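Local atomic coordinates of alpha-L-rhamnosidase (Klebsiella oxytoca, PDB entry 4XHC), a protein that hydrolyses terminal alpha-L-rhamnose residues from glycosides as a family 78 glycoside hydrolase, and binds alpha-L-rhamnopyranose. Residues Met32-Leu46 / Arg268-Glu280. Residues are numbered along the deposited sequence; the frame is centred on the assembly and turned at random.
Sequences MMTRHPNFLRTAEAL and RRCLYLFAGHTRE. With SO4 (sulfate ion), chain E.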
loop_
_atom_site.group_PDB
_atom_site.type_symbol
_atom_site.label_atom_id
_atom_site.label_comp_id
_atom_site.label_asym_id
_atom_site.label_seq_id
_atom_site.Cartn_x
_atom_site.Cartn_y
_atom_site.Cartn_z
ATOM N N MET A 32 15.020 -27.483 19.761
ATOM C CA MET A 32 14.619 -28.651 18.968
ATOM C C MET A 32 13.135 -28.966 19.109
ATOM O O MET A 32 12.613 -28.975 20.215
ATOM C CB MET A 32 15.429 -29.875 19.398
ATOM C CG MET A 32 16.933 -29.774 19.168
ATOM S SD MET A 32 17.432 -29.646 17.437
ATOM C CE MET A 32 16.158 -30.519 16.512
ATOM N N MET A 33 12.470 -29.241 17.991
ATOM C CA MET A 33 11.046 -29.585 17.995
ATOM C C MET A 33 10.826 -30.988 17.435
ATOM O O MET A 33 11.748 -31.604 16.903
ATOM C CB MET A 33 10.250 -28.578 17.165
ATOM C CG MET A 33 10.395 -27.121 17.598
ATOM S SD MET A 33 9.666 -26.699 19.203
ATOM C CE MET A 33 7.902 -26.791 18.854
ATOM N N THR A 34 9.599 -31.488 17.581
ATOM C CA THR A 34 9.205 -32.831 17.128
ATOM C C THR A 34 7.807 -32.765 16.499
ATOM O O THR A 34 6.854 -32.298 17.114
ATOM C CB THR A 34 9.224 -33.874 18.295
ATOM O OG1 THR A 34 10.579 -34.197 18.648
ATOM C CG2 THR A 34 8.500 -35.176 17.922
ATOM N N ARG A 35 7.696 -33.264 15.277
ATOM C CA ARG A 35 6.442 -33.266 14.548
ATOM C C ARG A 35 5.793 -34.652 14.736
ATOM O O ARG A 35 6.506 -35.647 14.811
ATOM C CB ARG A 35 6.756 -32.978 13.075
ATOM C CG ARG A 35 5.592 -32.484 12.231
ATOM C CD ARG A 35 6.074 -31.842 10.926
ATOM N NE ARG A 35 6.430 -30.441 11.141
ATOM C CZ ARG A 35 5.568 -29.423 11.135
ATOM N NH1 ARG A 35 4.273 -29.621 10.901
ATOM N NH2 ARG A 35 6.007 -28.189 11.360
ATOM N N HIS A 36 4.460 -34.712 14.843
ATOM C CA HIS A 36 3.713 -35.990 14.867
ATOM C C HIS A 36 2.710 -36.052 13.714
ATOM O O HIS A 36 1.573 -35.606 13.866
ATOM C CB HIS A 36 2.961 -36.165 16.184
ATOM C CG HIS A 36 3.851 -36.381 17.363
ATOM N ND1 HIS A 36 4.189 -35.366 18.233
ATOM C CD2 HIS A 36 4.484 -37.490 17.811
ATOM C CE1 HIS A 36 4.994 -35.838 19.167
ATOM N NE2 HIS A 36 5.187 -37.123 18.934
ATOM N N PRO A 37 3.122 -36.609 12.557
ATOM C CA PRO A 37 2.293 -36.522 11.347
ATOM C C PRO A 37 0.859 -37.020 11.528
ATOM O O PRO A 37 -0.066 -36.439 10.959
ATOM C CB PRO A 37 3.046 -37.396 10.335
ATOM C CG PRO A 37 4.454 -37.416 10.817
ATOM C CD PRO A 37 4.366 -37.363 12.314
ATOM N N ASN A 38 0.686 -38.088 12.300
ATOM C CA ASN A 38 -0.640 -38.663 12.563
ATOM C C ASN A 38 -1.599 -37.646 13.212
ATOM O O ASN A 38 -2.721 -37.450 12.731
ATOM C CB ASN A 38 -0.542 -39.977 13.382
ATOM C CG ASN A 38 0.510 -39.923 14.507
ATOM O OD1 ASN A 38 1.723 -39.834 14.257
ATOM N ND2 ASN A 38 0.045 -39.997 15.754
ATOM N N PHE A 39 -1.147 -36.984 14.276
ATOM C CA PHE A 39 -1.971 -35.986 14.956
ATOM C C PHE A 39 -2.295 -34.802 14.044
ATOM O O PHE A 39 -3.402 -34.268 14.099
ATOM C CB PHE A 39 -1.306 -35.464 16.244
ATOM C CG PHE A 39 -1.118 -36.504 17.331
ATOM C CD1 PHE A 39 -1.842 -37.697 17.352
ATOM C CD2 PHE A 39 -0.223 -36.262 18.367
ATOM C CE1 PHE A 39 -1.651 -38.628 18.366
ATOM C CE2 PHE A 39 -0.033 -37.191 19.379
ATOM C CZ PHE A 39 -0.744 -38.373 19.378
ATOM N N LEU A 40 -1.341 -34.393 13.209
ATOM C CA LEU A 40 -1.550 -33.241 12.335
ATOM C C LEU A 40 -2.537 -33.519 11.204
ATOM O O LEU A 40 -3.248 -32.606 10.782
ATOM C CB LEU A 40 -0.230 -32.740 11.757
ATOM C CG LEU A 40 0.758 -32.182 12.779
ATOM C CD1 LEU A 40 2.077 -31.857 12.098
ATOM C CD2 LEU A 40 0.204 -30.958 13.501
ATOM N N ARG A 41 -2.575 -34.758 10.707
ATOM C CA ARG A 41 -3.544 -35.147 9.673
ATOM C C ARG A 41 -4.972 -35.130 10.221
ATOM O O ARG A 41 -5.904 -34.767 9.513
ATOM C CB ARG A 41 -3.216 -36.523 9.072
ATOM C CG ARG A 41 -2.032 -36.521 8.102
ATOM C CD ARG A 41 -1.917 -37.823 7.314
ATOM N NE ARG A 41 -2.060 -39.000 8.180
ATOM C CZ ARG A 41 -1.062 -39.687 8.745
ATOM N NH1 ARG A 41 0.215 -39.355 8.544
ATOM N NH2 ARG A 41 -1.343 -40.729 9.524
ATOM N N THR A 42 -5.133 -35.503 11.485
ATOM C CA THR A 42 -6.430 -35.411 12.151
ATOM C C THR A 42 -6.889 -33.949 12.288
ATOM O O THR A 42 -8.054 -33.628 12.050
ATOM C CB THR A 42 -6.374 -36.083 13.537
ATOM O OG1 THR A 42 -5.981 -37.446 13.375
ATOM C CG2 THR A 42 -7.726 -36.034 14.242
ATOM N N ALA A 43 -5.973 -33.070 12.674
ATOM C CA ALA A 43 -6.270 -31.645 12.796
ATOM C C ALA A 43 -6.643 -31.023 11.453
ATOM O O ALA A 43 -7.607 -30.268 11.355
ATOM C CB ALA A 43 -5.075 -30.915 13.390
ATOM N N GLU A 44 -5.872 -31.350 10.420
ATOM C CA GLU A 44 -6.119 -30.857 9.070
ATOM C C GLU A 44 -7.510 -31.257 8.549
ATOM O O GLU A 44 -8.222 -30.433 7.989
ATOM C CB GLU A 44 -5.025 -31.367 8.122
ATOM C CG GLU A 44 -5.130 -30.875 6.684
ATOM C CD GLU A 44 -5.208 -29.361 6.581
ATOM O OE1 GLU A 44 -4.452 -28.670 7.306
ATOM O OE2 GLU A 44 -6.024 -28.859 5.773
ATOM N N ALA A 45 -7.904 -32.511 8.759
ATOM C CA ALA A 45 -9.213 -32.995 8.298
ATOM C C ALA A 45 -10.396 -32.288 8.978
ATOM O O ALA A 45 -11.510 -32.326 8.464
ATOM C CB ALA A 45 -9.318 -34.503 8.501
ATOM N N LEU A 46 -10.152 -31.659 10.130
ATOM C CA LEU A 46 -11.190 -30.957 10.883
ATOM C C LEU A 46 -11.212 -29.441 10.649
ATOM O O LEU A 46 -11.960 -28.733 11.309
ATOM C CB LEU A 46 -11.009 -31.228 12.381
ATOM C CG LEU A 46 -11.140 -32.674 12.877
ATOM C CD1 LEU A 46 -10.384 -32.865 14.184
ATOM C CD2 LEU A 46 -12.600 -33.073 13.052
ATOM N N ARG A 268 -11.457 -30.074 19.266
ATOM C CA ARG A 268 -10.682 -31.261 18.930
ATOM C C ARG A 268 -9.525 -30.934 17.996
ATOM O O ARG A 268 -8.418 -31.409 18.210
ATOM C CB ARG A 268 -11.595 -32.280 18.261
ATOM C CG ARG A 268 -10.986 -33.644 18.071
ATOM C CD ARG A 268 -11.975 -34.527 17.346
ATOM N NE ARG A 268 -11.391 -35.828 17.066
ATOM C CZ ARG A 268 -11.681 -36.572 16.006
ATOM N NH1 ARG A 268 -12.553 -36.147 15.093
ATOM N NH2 ARG A 268 -11.089 -37.749 15.855
ATOM N N ARG A 269 -9.794 -30.124 16.967
ATOM C CA ARG A 269 -8.758 -29.689 16.025
ATOM C C ARG A 269 -7.627 -28.967 16.764
ATOM O O ARG A 269 -6.445 -29.198 16.507
ATOM C CB ARG A 269 -9.356 -28.772 14.947
ATOM C CG ARG A 269 -8.322 -28.004 14.122
ATOM C CD ARG A 269 -8.951 -27.286 12.940
ATOM N NE ARG A 269 -8.127 -26.175 12.465
ATOM C CZ ARG A 269 -7.091 -26.281 11.630
ATOM N NH1 ARG A 269 -6.697 -27.458 11.144
ATOM N NH2 ARG A 269 -6.432 -25.187 11.272
ATOM N N CYS A 270 -8.006 -28.108 17.701
ATOM C CA CYS A 270 -7.040 -27.280 18.396
ATOM C C CYS A 270 -6.251 -28.092 19.418
ATOM O O CYS A 270 -5.066 -27.838 19.618
ATOM C CB CYS A 270 -7.724 -26.034 18.984
ATOM S SG CYS A 270 -8.287 -24.877 17.671
ATOM N N LEU A 271 -6.879 -29.106 20.010
ATOM C CA LEU A 271 -6.148 -30.067 20.850
ATOM C C LEU A 271 -5.080 -30.829 20.066
ATOM O O LEU A 271 -3.959 -30.987 20.543
ATOM C CB LEU A 271 -7.096 -31.070 21.514
ATOM C CG LEU A 271 -7.761 -30.630 22.820
ATOM C CD1 LEU A 271 -8.932 -31.544 23.158
ATOM C CD2 LEU A 271 -6.759 -30.586 23.967
ATOM N N TYR A 272 -5.425 -31.301 18.872
ATOM C CA TYR A 272 -4.483 -32.072 18.056
ATOM C C TYR A 272 -3.355 -31.210 17.501
ATOM O O TYR A 272 -2.269 -31.713 17.223
ATOM C CB TYR A 272 -5.197 -32.812 16.913
ATOM C CG TYR A 272 -5.749 -34.167 17.315
ATOM C CD1 TYR A 272 -4.943 -35.310 17.306
ATOM C CD2 TYR A 272 -7.074 -34.311 17.715
ATOM C CE1 TYR A 272 -5.444 -36.552 17.678
ATOM C CE2 TYR A 272 -7.582 -35.548 18.089
ATOM C CZ TYR A 272 -6.766 -36.664 18.072
ATOM O OH TYR A 272 -7.297 -37.875 18.448
ATOM N N LEU A 273 -3.615 -29.919 17.325
ATOM C CA LEU A 273 -2.586 -29.009 16.854
ATOM C C LEU A 273 -1.476 -28.864 17.898
ATOM O O LEU A 273 -0.305 -29.059 17.589
ATOM C CB LEU A 273 -3.175 -27.635 16.511
ATOM C CG LEU A 273 -3.940 -27.528 15.187
ATOM C CD1 LEU A 273 -4.667 -26.197 15.100
ATOM C CD2 LEU A 273 -3.008 -27.696 14.000
ATOM N N PHE A 274 -1.845 -28.537 19.131
ATOM C CA PHE A 274 -0.864 -28.427 20.211
ATOM C C PHE A 274 -0.118 -29.742 20.445
ATOM O O PHE A 274 1.072 -29.725 20.721
ATOM C CB PHE A 274 -1.524 -27.995 21.516
ATOM C CG PHE A 274 -1.824 -26.531 21.583
ATOM C CD1 PHE A 274 -0.812 -25.622 21.838
ATOM C CD2 PHE A 274 -3.112 -26.061 21.398
ATOM C CE1 PHE A 274 -1.079 -24.267 21.909
ATOM C CE2 PHE A 274 -3.387 -24.710 21.458
ATOM C CZ PHE A 274 -2.370 -23.808 21.716
ATOM N N ALA A 275 -0.812 -30.868 20.320
ATOM C CA ALA A 275 -0.190 -32.176 20.502
ATOM C C ALA A 275 0.715 -32.593 19.330
ATOM O O ALA A 275 1.639 -33.389 19.508
ATOM C CB ALA A 275 -1.263 -33.233 20.726
ATOM N N GLY A 276 0.430 -32.069 18.139
ATOM C CA GLY A 276 1.068 -32.521 16.899
ATOM C C GLY A 276 2.445 -31.954 16.603
ATOM O O GLY A 276 3.162 -32.473 15.742
ATOM N N HIS A 277 2.804 -30.871 17.283
ATOM C CA HIS A 277 4.116 -30.275 17.107
ATOM C C HIS A 277 4.574 -29.694 18.429
ATOM O O HIS A 277 4.094 -28.645 18.859
ATOM C CB HIS A 277 4.072 -29.210 16.009
ATOM C CG HIS A 277 5.422 -28.759 15.539
ATOM N ND1 HIS A 277 5.624 -27.545 14.925
ATOM C CD2 HIS A 277 6.635 -29.354 15.598
ATOM C CE1 HIS A 277 6.901 -27.407 14.625
ATOM N NE2 HIS A 277 7.537 -28.492 15.024
ATOM N N THR A 278 5.495 -30.406 19.072
ATOM C CA THR A 278 5.933 -30.101 20.431
ATOM C C THR A 278 7.427 -29.857 20.497
ATOM O O THR A 278 8.142 -30.017 19.497
ATOM C CB THR A 278 5.632 -31.276 21.391
ATOM O OG1 THR A 278 6.501 -32.384 21.107
ATOM C CG2 THR A 278 4.182 -31.726 21.254
ATOM N N ARG A 279 7.895 -29.459 21.679
ATOM C CA ARG A 279 9.322 -29.412 21.951
ATOM C C ARG A 279 9.781 -30.859 21.986
ATOM O O ARG A 279 8.967 -31.747 22.213
ATOM C CB ARG A 279 9.604 -28.697 23.270
ATOM C CG ARG A 279 11.040 -28.207 23.400
ATOM C CD ARG A 279 11.205 -27.196 24.521
ATOM N NE ARG A 279 11.020 -27.822 25.823
ATOM C CZ ARG A 279 10.990 -27.175 26.984
ATOM N NH1 ARG A 279 11.129 -25.858 27.039
ATOM N NH2 ARG A 279 10.810 -27.861 28.098
ATOM N N GLU A 280 11.063 -31.108 21.754
ATOM C CA GLU A 280 11.541 -32.483 21.586
ATOM C C GLU A 280 11.386 -33.309 22.860
ATOM O O GLU A 280 11.176 -34.510 22.786
ATOM C CB GLU A 280 12.987 -32.512 21.052
ATOM C CG GLU A 280 14.031 -33.195 21.935
ATOM C CD GLU A 280 15.424 -33.202 21.315
ATOM O OE1 GLU A 280 15.579 -33.738 20.192
ATOM O OE2 GLU A 280 16.368 -32.670 21.957
HETATM S S SO4 E . 10.015 -28.901 12.084
HETATM O O1 SO4 E . 8.561 -28.710 12.287
HETATM O O2 SO4 E . 10.694 -28.952 13.405
HETATM O O3 SO4 E . 10.221 -30.158 11.318
HETATM O O4 SO4 E . 10.555 -27.762 11.307
#
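His277 is sandwiched between two residues of strand 33-35: the Met33 CE methyl sits over the centre of one ring face, 4.3 Å from the centroid, a CH-pi contact, and Arg35 NH2 lies toward the rim of the other. Two backbone hydrogen bonds between Thr34 and Thr278 pair strands 33-35 and 277-279 antiparallel; just past them Glu280 N donates to Met32 O at one end and His36 N to Gly276 O at the other. His36 occupies the N-cap position of helix 37-45, which runs roughly antiparallel (153°) to helix 268-276, the two axes approaching to 8.2 Å. Tyr272 turns an edge toward the face of Phe39, planes 67° apart, while Thr42 CG2 stands over the centre of the tyrosine ring; the tyrosine hydroxyl bonds to Glu327.

Follow Arg269 outward: CB meets Leu46 CB, CG passes Ala43 O, and CD touches both Ala43 O and Leu46 O. The extended chain, CG anti to the backbone N (chi1 166°), carries NH1 to Ala43 O at 3.0 Å, from above the carbonyl plane, opposite Leu46 N; NE bonds to Glu233 O.

Arg35 NE and NH2 both donate to one sulfate oxygen, O1, which lies 2.9 Å from His277 NE2; His277 ND1 is hydrogen-bonded to Ala296 N. Though probably from the crystallisation liquor, the sulfate suggests a local anion-binding spot where the N-terminal segment clasps the catalytic domain.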